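Local atomic coordinates of Phl p 3 allergen (Phleum pratense, PDB entry 3FT1), a protein that acts as a major grass pollen allergen recognised by IgE and, as an expansin-family protein, may bind plant cell-wall polysaccharides. Residues A[3-8]-A[20-25]; A[28-33]-A[67-72]; A[14-19]-A[54-59]; A[63-68]-A[81-86]. All blocks are in the same frame, centred on the assembly; numbering follows the deposited sequence.

Contact 1: residues A[3-8]-A[20-25]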
# COMPACT_ATOMS: atom_id res chain seq x y z
N GLN A 3 6.17 -9.10 -6.42
CA GLN A 3 7.19 -8.30 -5.76
C GLN A 3 6.66 -6.88 -5.64
O GLN A 3 6.01 -6.38 -6.55
CB GLN A 3 8.47 -8.30 -6.60
CG GLN A 3 9.06 -9.69 -6.78
CD GLN A 3 10.19 -9.75 -7.81
OE1 GLN A 3 10.07 -9.20 -8.91
NE2 GLN A 3 11.28 -10.43 -7.46
N VAL A 4 6.91 -6.23 -4.52
CA VAL A 4 6.36 -4.90 -4.35
C VAL A 4 7.27 -4.02 -3.52
O VAL A 4 7.95 -4.50 -2.62
CB VAL A 4 4.95 -4.96 -3.71
CG1 VAL A 4 5.03 -5.46 -2.27
CG2 VAL A 4 4.29 -3.59 -3.76
N THR A 5 7.30 -2.73 -3.85
CA THR A 5 7.91 -1.74 -2.97
C THR A 5 6.91 -0.60 -2.77
O THR A 5 6.09 -0.33 -3.66
CB THR A 5 9.24 -1.16 -3.53
OG1 THR A 5 9.00 -0.50 -4.77
CG2 THR A 5 10.29 -2.26 -3.71
N PHE A 6 6.98 0.03 -1.61
CA PHE A 6 6.13 1.16 -1.26
C PHE A 6 7.06 2.30 -0.91
O PHE A 6 7.82 2.17 0.05
CB PHE A 6 5.31 0.87 0.00
CG PHE A 6 4.36 -0.30 -0.10
CD1 PHE A 6 3.01 -0.09 -0.29
CD2 PHE A 6 4.82 -1.60 0.03
CE1 PHE A 6 2.13 -1.15 -0.36
CE2 PHE A 6 3.94 -2.68 -0.04
CZ PHE A 6 2.60 -2.45 -0.24
N THR A 7 7.01 3.40 -1.65
CA THR A 7 7.82 4.56 -1.31
C THR A 7 6.92 5.70 -0.86
O THR A 7 6.02 6.12 -1.59
CB THR A 7 8.66 5.03 -2.50
OG1 THR A 7 9.44 3.92 -2.98
CG2 THR A 7 9.59 6.18 -2.10
N VAL A 8 7.16 6.19 0.34
CA VAL A 8 6.36 7.27 0.88
C VAL A 8 6.74 8.59 0.22
O VAL A 8 7.90 9.01 0.26
CB VAL A 8 6.53 7.40 2.40
CG1 VAL A 8 5.78 8.62 2.92
CG2 VAL A 8 6.03 6.14 3.09
N ASP A 20 4.16 5.75 -3.82
CA ASP A 20 4.63 5.18 -5.07
C ASP A 20 4.74 3.68 -4.85
O ASP A 20 5.64 3.20 -4.17
CB ASP A 20 6.00 5.76 -5.42
CG ASP A 20 6.54 5.22 -6.74
OD1 ASP A 20 5.79 4.51 -7.44
OD2 ASP A 20 7.71 5.52 -7.07
N ILE A 21 3.79 2.95 -5.41
CA ILE A 21 3.79 1.51 -5.25
C ILE A 21 4.28 0.91 -6.56
O ILE A 21 3.71 1.17 -7.62
CB ILE A 21 2.36 0.98 -4.91
CG1 ILE A 21 1.86 1.61 -3.61
CG2 ILE A 21 2.36 -0.54 -4.81
CD1 ILE A 21 0.43 1.24 -3.25
N LYS A 22 5.36 0.13 -6.48
CA LYS A 22 5.88 -0.56 -7.64
C LYS A 22 5.53 -2.03 -7.50
O LYS A 22 6.10 -2.74 -6.67
CB LYS A 22 7.39 -0.36 -7.74
CG LYS A 22 7.77 1.05 -8.16
CD LYS A 22 7.47 1.23 -9.66
CE LYS A 22 7.84 2.62 -10.16
NZ LYS A 22 6.89 3.66 -9.68
N TYR A 23 4.58 -2.47 -8.32
CA TYR A 23 4.01 -3.80 -8.23
C TYR A 23 4.47 -4.58 -9.44
O TYR A 23 4.33 -4.12 -10.57
CB TYR A 23 2.49 -3.71 -8.22
CG TYR A 23 1.73 -5.02 -8.28
CD1 TYR A 23 1.28 -5.64 -7.13
CD2 TYR A 23 1.44 -5.62 -9.51
CE1 TYR A 23 0.57 -6.83 -7.18
CE2 TYR A 23 0.73 -6.82 -9.57
CZ TYR A 23 0.30 -7.41 -8.40
OH TYR A 23 -0.40 -8.59 -8.43
N THR A 24 5.04 -5.75 -9.19
CA THR A 24 5.59 -6.58 -10.25
C THR A 24 4.99 -7.98 -10.16
O THR A 24 5.25 -8.71 -9.20
CB THR A 24 7.11 -6.74 -10.09
OG1 THR A 24 7.72 -5.45 -10.00
CG2 THR A 24 7.69 -7.49 -11.25
N ARG A 25 4.20 -8.34 -11.17
CA ARG A 25 3.71 -9.71 -11.31
C ARG A 25 3.68 -10.03 -12.80
O ARG A 25 2.90 -9.44 -13.54
CB ARG A 25 2.30 -9.88 -10.73
CG ARG A 25 1.84 -11.33 -10.79
CD ARG A 25 0.46 -11.59 -10.20
NE ARG A 25 0.29 -13.04 -10.04
CZ ARG A 25 -0.32 -13.84 -10.91
NH1 ARG A 25 -0.88 -13.35 -12.01
NH2 ARG A 25 -0.38 -15.14 -10.68
O HOH W 1 8.26 2.02 -4.61

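Contact 2: residues A[28-33]-A[67-72]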
# COMPACT_ATOMS: atom_id res chain seq x y z
N ASP A 28 0.89 -9.45 -15.55
CA ASP A 28 -0.26 -8.95 -14.79
C ASP A 28 0.04 -7.53 -14.36
O ASP A 28 1.16 -7.04 -14.52
CB ASP A 28 -0.48 -9.83 -13.56
CG ASP A 28 -1.95 -9.93 -13.14
OD1 ASP A 28 -2.78 -9.10 -13.59
OD2 ASP A 28 -2.27 -10.84 -12.34
N SER A 29 -0.96 -6.85 -13.82
CA SER A 29 -0.75 -5.50 -13.30
C SER A 29 -1.71 -5.25 -12.16
O SER A 29 -2.66 -5.99 -11.96
CB SER A 29 -0.94 -4.45 -14.40
OG SER A 29 -2.25 -4.49 -14.93
N LEU A 30 -1.44 -4.20 -11.40
CA LEU A 30 -2.25 -3.88 -10.24
C LEU A 30 -3.59 -3.30 -10.68
O LEU A 30 -3.64 -2.46 -11.58
CB LEU A 30 -1.49 -2.87 -9.39
CG LEU A 30 -1.83 -2.67 -7.92
CD1 LEU A 30 -2.04 -3.99 -7.21
CD2 LEU A 30 -0.70 -1.86 -7.28
N ALA A 31 -4.67 -3.75 -10.04
CA ALA A 31 -6.00 -3.22 -10.30
C ALA A 31 -6.51 -2.40 -9.12
O ALA A 31 -6.99 -1.27 -9.29
CB ALA A 31 -6.97 -4.34 -10.62
N GLU A 32 -6.39 -2.97 -7.92
CA GLU A 32 -6.90 -2.33 -6.70
C GLU A 32 -5.86 -2.43 -5.60
O GLU A 32 -5.15 -3.43 -5.51
CB GLU A 32 -8.16 -3.03 -6.19
CG GLU A 32 -9.38 -3.03 -7.09
CD GLU A 32 -10.55 -3.76 -6.42
OE1 GLU A 32 -10.73 -3.59 -5.20
OE2 GLU A 32 -11.26 -4.50 -7.12
N VAL A 33 -5.78 -1.41 -4.76
CA VAL A 33 -4.99 -1.46 -3.54
C VAL A 33 -5.87 -0.95 -2.40
O VAL A 33 -6.51 0.09 -2.53
CB VAL A 33 -3.77 -0.53 -3.63
CG1 VAL A 33 -3.01 -0.53 -2.30
CG2 VAL A 33 -2.87 -0.94 -4.77
N PHE A 67 -1.76 -3.93 3.52
CA PHE A 67 -2.23 -3.60 2.18
C PHE A 67 -2.74 -4.85 1.46
O PHE A 67 -2.08 -5.88 1.46
CB PHE A 67 -1.11 -2.94 1.37
CG PHE A 67 -0.69 -1.60 1.91
CD1 PHE A 67 -1.33 -0.45 1.49
CD2 PHE A 67 0.30 -1.51 2.88
CE1 PHE A 67 -0.97 0.79 2.02
CE2 PHE A 67 0.66 -0.28 3.40
CZ PHE A 67 0.03 0.87 2.97
N ARG A 68 -3.92 -4.73 0.86
CA ARG A 68 -4.46 -5.82 0.04
C ARG A 68 -4.42 -5.39 -1.41
O ARG A 68 -4.92 -4.31 -1.76
CB ARG A 68 -5.90 -6.14 0.43
CG ARG A 68 -6.53 -7.22 -0.45
CD ARG A 68 -7.76 -7.81 0.19
NE ARG A 68 -8.88 -6.87 0.17
CZ ARG A 68 -10.07 -7.13 0.71
NH1 ARG A 68 -10.29 -8.29 1.32
NH2 ARG A 68 -11.04 -6.23 0.64
N PHE A 69 -3.81 -6.24 -2.23
CA PHE A 69 -3.72 -6.02 -3.67
C PHE A 69 -4.64 -6.97 -4.42
O PHE A 69 -4.75 -8.14 -4.08
CB PHE A 69 -2.30 -6.27 -4.17
CG PHE A 69 -1.28 -5.29 -3.64
CD1 PHE A 69 -1.10 -4.07 -4.25
CD2 PHE A 69 -0.50 -5.60 -2.54
CE1 PHE A 69 -0.17 -3.17 -3.78
CE2 PHE A 69 0.43 -4.70 -2.06
CZ PHE A 69 0.59 -3.48 -2.68
N MET A 70 -5.28 -6.45 -5.47
CA MET A 70 -5.97 -7.28 -6.45
C MET A 70 -5.41 -6.93 -7.82
O MET A 70 -5.42 -5.76 -8.21
CB MET A 70 -7.47 -7.02 -6.43
CG MET A 70 -8.18 -7.66 -5.25
SD MET A 70 -8.21 -9.46 -5.39
CE MET A 70 -9.12 -9.66 -6.92
N SER A 71 -4.87 -7.92 -8.51
CA SER A 71 -4.32 -7.70 -9.85
C SER A 71 -5.44 -7.69 -10.88
O SER A 71 -6.56 -8.13 -10.59
CB SER A 71 -3.30 -8.78 -10.21
OG SER A 71 -3.94 -9.99 -10.58
N LYS A 72 -5.15 -7.20 -12.09
CA LYS A 72 -6.12 -7.24 -13.17
C LYS A 72 -6.52 -8.68 -13.46
O LYS A 72 -7.66 -8.97 -13.80
CB LYS A 72 -5.56 -6.60 -14.44
CG LYS A 72 -5.97 -5.15 -14.66
CD LYS A 72 -5.05 -4.19 -13.95
CE LYS A 72 -5.52 -2.75 -14.11
NZ LYS A 72 -5.70 -2.38 -15.54

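Contact 3: residues A[14-19]-A[54-59]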
# COMPACT_ATOMS: atom_id res chain seq x y z
N PRO A 14 0.43 12.46 8.86
CA PRO A 14 -0.25 11.46 9.68
C PRO A 14 -1.66 11.09 9.21
O PRO A 14 -2.13 10.00 9.54
CB PRO A 14 -0.30 12.12 11.06
CG PRO A 14 0.93 12.97 11.09
CD PRO A 14 1.05 13.52 9.68
N LYS A 15 -2.31 11.96 8.45
CA LYS A 15 -3.67 11.70 7.95
C LYS A 15 -3.70 11.34 6.47
O LYS A 15 -4.77 11.24 5.87
CB LYS A 15 -4.56 12.92 8.18
CG LYS A 15 -4.85 13.21 9.65
CD LYS A 15 -5.37 14.63 9.86
CE LYS A 15 -6.78 14.81 9.34
NZ LYS A 15 -7.34 16.15 9.69
N LYS A 16 -2.54 11.16 5.86
CA LYS A 16 -2.51 10.98 4.42
C LYS A 16 -1.29 10.19 3.97
O LYS A 16 -0.16 10.59 4.22
CB LYS A 16 -2.53 12.35 3.74
CG LYS A 16 -2.58 12.31 2.22
CD LYS A 16 -2.76 13.73 1.70
CE LYS A 16 -2.42 13.86 0.23
NZ LYS A 16 -2.55 15.28 -0.20
N LEU A 17 -1.53 9.07 3.31
CA LEU A 17 -0.43 8.31 2.72
C LEU A 17 -0.44 8.48 1.21
O LEU A 17 -1.42 8.15 0.56
CB LEU A 17 -0.56 6.82 3.05
CG LEU A 17 0.08 6.32 4.33
CD1 LEU A 17 -0.27 4.85 4.55
CD2 LEU A 17 1.59 6.53 4.29
N VAL A 18 0.65 9.01 0.68
CA VAL A 18 0.84 9.10 -0.76
C VAL A 18 1.97 8.14 -1.08
O VAL A 18 3.10 8.35 -0.63
CB VAL A 18 1.24 10.52 -1.19
CG1 VAL A 18 1.35 10.60 -2.70
CG2 VAL A 18 0.22 11.54 -0.67
N LEU A 19 1.65 7.09 -1.84
CA LEU A 19 2.59 6.00 -2.03
C LEU A 19 2.87 5.73 -3.48
O LEU A 19 1.95 5.50 -4.27
CB LEU A 19 2.05 4.71 -1.40
CG LEU A 19 1.82 4.74 0.11
CD1 LEU A 19 1.09 3.47 0.54
CD2 LEU A 19 3.15 4.86 0.83
N GLU A 54 -3.14 7.00 -3.24
CA GLU A 54 -3.35 7.83 -2.07
C GLU A 54 -4.50 7.34 -1.21
O GLU A 54 -5.52 6.88 -1.72
CB GLU A 54 -3.60 9.27 -2.52
CG GLU A 54 -3.97 10.21 -1.40
CD GLU A 54 -4.29 11.60 -1.92
OE1 GLU A 54 -3.57 12.07 -2.82
OE2 GLU A 54 -5.25 12.22 -1.42
N VAL A 55 -4.34 7.45 0.11
CA VAL A 55 -5.46 7.29 1.02
C VAL A 55 -5.39 8.36 2.11
O VAL A 55 -4.34 8.60 2.70
CB VAL A 55 -5.56 5.86 1.62
CG1 VAL A 55 -4.31 5.51 2.43
CG2 VAL A 55 -6.82 5.71 2.47
N LYS A 56 -6.52 9.03 2.32
CA LYS A 56 -6.62 10.10 3.30
C LYS A 56 -7.60 9.68 4.37
O LYS A 56 -8.49 8.88 4.12
CB LYS A 56 -7.18 11.37 2.66
CG LYS A 56 -6.25 12.16 1.78
CD LYS A 56 -7.03 13.27 1.08
CE LYS A 56 -6.13 14.20 0.29
NZ LYS A 56 -6.86 14.88 -0.82
N SER A 57 -7.45 10.25 5.56
CA SER A 57 -8.40 10.03 6.63
C SER A 57 -8.65 11.34 7.35
O SER A 57 -7.82 12.25 7.31
CB SER A 57 -7.87 9.01 7.62
OG SER A 57 -8.83 8.79 8.63
N SER A 58 -9.80 11.46 8.00
CA SER A 58 -10.11 12.66 8.76
C SER A 58 -9.40 12.63 10.10
O SER A 58 -9.35 13.63 10.82
CB SER A 58 -11.62 12.80 8.97
OG SER A 58 -12.09 11.77 9.83
N LYS A 59 -8.84 11.47 10.43
CA LYS A 59 -8.07 11.30 11.66
C LYS A 59 -6.73 10.67 11.35
O LYS A 59 -6.55 10.06 10.30
CB LYS A 59 -8.85 10.42 12.64
CG LYS A 59 -10.04 11.13 13.24
CD LYS A 59 -11.07 10.16 13.75
CE LYS A 59 -12.31 10.90 14.23
NZ LYS A 59 -13.49 10.00 14.33
O HOH W 2 -4.43 14.54 -2.78

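Contact 4: residues A[63-68]-A[81-86]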
# COMPACT_ATOMS: atom_id res chain seq x y z
N GLY A 63 -1.05 2.71 12.32
CA GLY A 63 -0.25 1.62 11.80
C GLY A 63 0.18 0.65 12.88
O GLY A 63 -0.20 0.80 14.04
N PRO A 64 1.00 -0.35 12.51
CA PRO A 64 1.54 -0.52 11.15
C PRO A 64 0.46 -0.85 10.13
O PRO A 64 -0.59 -1.40 10.47
CB PRO A 64 2.52 -1.69 11.31
CG PRO A 64 2.13 -2.38 12.56
CD PRO A 64 1.51 -1.36 13.45
N PHE A 65 0.72 -0.52 8.87
CA PHE A 65 -0.31 -0.59 7.85
C PHE A 65 -0.25 -1.88 7.03
O PHE A 65 0.82 -2.32 6.65
CB PHE A 65 -0.20 0.63 6.93
CG PHE A 65 -0.27 1.94 7.68
CD1 PHE A 65 -1.45 2.33 8.28
CD2 PHE A 65 0.84 2.75 7.79
CE1 PHE A 65 -1.53 3.53 8.97
CE2 PHE A 65 0.77 3.96 8.48
CZ PHE A 65 -0.42 4.34 9.07
N ASN A 66 -1.42 -2.46 6.78
CA ASN A 66 -1.55 -3.64 5.92
C ASN A 66 -2.16 -3.24 4.59
O ASN A 66 -2.96 -2.31 4.52
CB ASN A 66 -2.45 -4.67 6.61
CG ASN A 66 -2.10 -4.83 8.07
OD1 ASN A 66 -1.07 -5.41 8.41
ND2 ASN A 66 -2.95 -4.30 8.95
N PHE A 67 -1.76 -3.93 3.52
CA PHE A 67 -2.23 -3.60 2.18
C PHE A 67 -2.74 -4.85 1.46
O PHE A 67 -2.08 -5.88 1.46
CB PHE A 67 -1.11 -2.94 1.37
CG PHE A 67 -0.69 -1.60 1.91
CD1 PHE A 67 -1.33 -0.45 1.49
CD2 PHE A 67 0.30 -1.51 2.88
CE1 PHE A 67 -0.97 0.79 2.02
CE2 PHE A 67 0.66 -0.28 3.40
CZ PHE A 67 0.03 0.87 2.97
N ARG A 68 -3.92 -4.73 0.86
CA ARG A 68 -4.46 -5.82 0.04
C ARG A 68 -4.42 -5.39 -1.41
O ARG A 68 -4.92 -4.31 -1.76
CB ARG A 68 -5.90 -6.14 0.43
CG ARG A 68 -6.53 -7.22 -0.45
CD ARG A 68 -7.76 -7.81 0.19
NE ARG A 68 -8.88 -6.87 0.17
CZ ARG A 68 -10.07 -7.13 0.71
NH1 ARG A 68 -10.29 -8.29 1.32
NH2 ARG A 68 -11.04 -6.23 0.64
N GLU A 81 1.57 -5.39 7.86
CA GLU A 81 2.44 -4.52 8.65
C GLU A 81 3.67 -4.09 7.86
O GLU A 81 4.81 -4.26 8.30
CB GLU A 81 2.79 -5.18 9.99
CG GLU A 81 1.56 -5.69 10.73
CD GLU A 81 1.79 -5.90 12.22
OE1 GLU A 81 2.96 -5.95 12.64
OE2 GLU A 81 0.79 -6.02 12.96
N VAL A 82 3.42 -3.52 6.70
CA VAL A 82 4.48 -3.14 5.76
C VAL A 82 5.09 -1.78 6.06
O VAL A 82 6.29 -1.57 5.84
CB VAL A 82 3.95 -3.11 4.32
CG1 VAL A 82 5.06 -2.69 3.37
CG2 VAL A 82 3.42 -4.47 3.95
N ILE A 83 4.27 -0.85 6.53
CA ILE A 83 4.70 0.51 6.83
C ILE A 83 4.33 0.87 8.27
O ILE A 83 3.19 0.65 8.70
CB ILE A 83 4.05 1.51 5.85
CG1 ILE A 83 4.38 1.13 4.40
CG2 ILE A 83 4.46 2.95 6.18
CD1 ILE A 83 3.77 2.04 3.38
N PRO A 84 5.29 1.42 9.02
CA PRO A 84 5.02 1.72 10.43
C PRO A 84 4.21 2.98 10.52
O PRO A 84 4.18 3.75 9.56
CB PRO A 84 6.40 1.97 11.01
CG PRO A 84 7.19 2.51 9.85
CD PRO A 84 6.65 1.83 8.61
N THR A 85 3.56 3.20 11.66
CA THR A 85 2.84 4.44 11.86
C THR A 85 3.76 5.64 11.63
O THR A 85 3.40 6.59 10.94
CB THR A 85 2.29 4.50 13.28
OG1 THR A 85 1.44 3.37 13.47
CG2 THR A 85 1.50 5.78 13.49
N ALA A 86 4.95 5.58 12.22
CA ALA A 86 5.91 6.67 12.10
C ALA A 86 6.76 6.48 10.85
O ALA A 86 7.99 6.34 10.93
CB ALA A 86 6.79 6.75 13.34
O HOH W 3 -1.36 -3.95 11.67

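Contact 1: residues A[3-8]-A[20-25]
Gln3 to Thr7 run against Thr24 to Asp20 as the two arms of a beta hairpin, their short strand axes 174° apart in direction, which makes the pairing almost exactly antiparallel. The ladder is regular. Gln3 with Thr24, Thr5 with Lys22 and Thr7 with Asp20 are hydrogen-bonded pairs, each closed by two N-H...O bonds, while Val4 with Tyr23 and Phe6 with Ile21 are the non-hydrogen-bonded pairs between them. On the buried face, Ile21 lies alongside two neighbours. With its CG1 anti to the carbonyl carbon (chi1 -60°), its branches divide: Ile21 CG1 reaches Phe6 CD1 at 3.9 Å, whereas Ile21 CG2 meets Val4 CG2 at 3.8 Å. Phe69 of strand 65-71 packs on both Val4 and Ile21 from across the barrel interior.

The other face carries polar groups. Lys22 passes its CB by Thr5 OG1 at 3.4 Å, then bends at chi2 and chi4 to turn back along its own strand. Lys22 NZ thereby forms a salt bridge at 2.6 Å with Asp20 OD1, which accepts through its syn lone pair. Thr7 OG1 bonds to Thr92 OG1, tying the hairpin to strand 92-93. A water joins both arms: it lies 2.6 Å from Thr5 OG1 and 2.8 Å from Thr7 OG1, and donates to Asp20 O at 2.9 Å, an oxygen that already accepts Thr7 N.

Contact 2: residues A[28-33]-A[67-72]
Ala31 and Glu32 both face Met70 in a classic beta bulge, which shifts the register by one between Leu30 and Glu32 on two strands 153° apart in direction. The evidence lies in the backbone bonds: Met70 O accepts from Ala31 N at 2.8 Å and from Glu32 N at 3.0 Å, both donors lying in its carbonyl plane. Met70 N returns a bond to Glu32 O, and beyond the bulge Lys72 N reaches Ser29 O at 2.8 Å.

The side-chain polar bonds gather at the end where strand 65-71 ends. Ser71 OG donates to Asp28 OD2 at 2.6 Å, coming from above the carboxylate, 37° out of its plane. The other oxygen, OD1, accepts Ser29 N, which comes from the anti side but well out of the plane, and also Gly73 N. Arg25 adds a salt bridge to OD2, and Met75 N donates to Ser71 OG. Close by, the aliphatic part of Lys72 runs past Ser29 and Leu30, its CE 3.2 Å from Leu30 O.

Apolar contacts lie on the Val33 and Phe69 face. Val33 divides its branches between two rings: Val33 CG2 lies 3.6 Å from Phe69 CD1, and Val33 CG1, anti to the backbone N (chi1 176°), approaches Phe67 CD1 at 4.1 Å. Leu30 also approaches Phe69, though its exact placement is doubtful.

Donors at both oxygens should restrict the rotation of the Asp28 carboxylate, and the nearby guanidinium of Arg25 would be expected to favour its ionised form.

Contact 3: residues A[14-19]-A[54-59]
Lys16 and Lys56 lie side by side across a non-hydrogen-bonded antiparallel pair, Lys16 CG 3.7 Å from Lys56 CG, and both chains extend the same way. The carbon end of Lys16 also meets the carboxylate of Glu54, Lys16 CE to Glu54 CD at 3.6 Å. A water collects the charged ends: it donates to Glu54 OE1 at 2.6 Å and accepts from Lys56 NZ at 3.1 Å, with a weak further bond from Lys16 NZ. The water and the nearby Glu54 carboxylate may ease the closeness of the two amines. On the buried face, Leu17 CB touches Val55 CG1 at 4.0 Å.

Backbone bonds set this register. Leu17 and Val55 exchange two N-H...O bonds, and Ser57 N donates to Lys15 O. Just before strand 16-24 begins, Lys15 bends at chi3 (71°) over the loop that follows strand 52-56, bringing CE within 3.2 Å of Ser58 O. That loop is shaped by an ST turn, in which Ser57 OG accepts from Lys59 N.

Farther out, Glu54 bonds through its backbone to Thr47 of strand 44-49, so strand 52-56 has a neighbour on its other side. Across the barrel interior, Leu17 rests on Phe65 and Leu19 on Phe67, both of strand 65-71, while Leu19 also touches Phe6 of strand 3-8.

Contact 4: residues A[63-68]-A[81-86]
Phe65 meets Val82 and Ile83 where the beta hairpin of strands 65-71 and 76-83 ends, the second strand being only weakly paired beyond its corner at Glu81. Individual backbone bonds persist: Phe65 N donates to Ile83 O at 2.7 Å, in the carbonyl plane, and Val82 N donates to Phe65 O at 2.9 Å. Ile83 N, by contrast, is a buried donor without a partner in the model. The corner itself is held by a side chain. Asn66, with CG anti to the carbonyl carbon (chi1 -44°), lies alongside Glu81 and presents OD1 to Glu81 N at 2.7 Å, the donor tilted 30° from the amide carbonyl plane. Glu81 has positive backbone angles, consistent with the sharp change of direction there.

Apolar contacts follow the buried side. Ile83 crosses Phe67 at about a right angle, Ile83 CD1 standing 3.9 Å from Phe67 CE2, while the edge of Phe67 is turned to Val82 CB. Phe65 turns its ring edge to Ile83 CB. Leu17 and Leu19 of strand 16-24 pack against Phe65 and Ile83 respectively. One ring carbon sits beside a carbonyl, Phe65 CE2 being 3.6 Å from Pro84 O.

On the outer side, Pro64, preceded by a cis peptide bond, lays its CG against Glu81 CD at 3.6 Å. Farther along, Gly63 N makes a weak, bent bond to Thr85 OG1. A water spans the corner, donating to Pro64 O at 2.9 Å and, at greater length, to Glu81 OE2, while accepting from Asn66 ND2 at 3.2 Å.

How the contacts relate
All four contacts belong to one antiparallel sheet curled round a common core. Contacts 1 and 3 share strand 16-24, contacts 2 and 4 share strand 65-71, and the members of each pair lie on opposite sides of the chain's centre, about 17 Å apart, centre to centre. Each joins a buried apolar side (Phe6, Ile21; Val33, Phe69; Leu17, Val55; Phe67, Ile83) to a more exposed polar one, and Phe6 CE1 meets Phe67 CG at 3.6 Å. Contact 3, lysine-rich, has the most exposed residues, five of eleven. Contact 1 carries threonines and an acid-lysine bridge, contact 2 a buried serine that donates to an aspartate, contact 4 an asparagine-held corner where regular pairing fades.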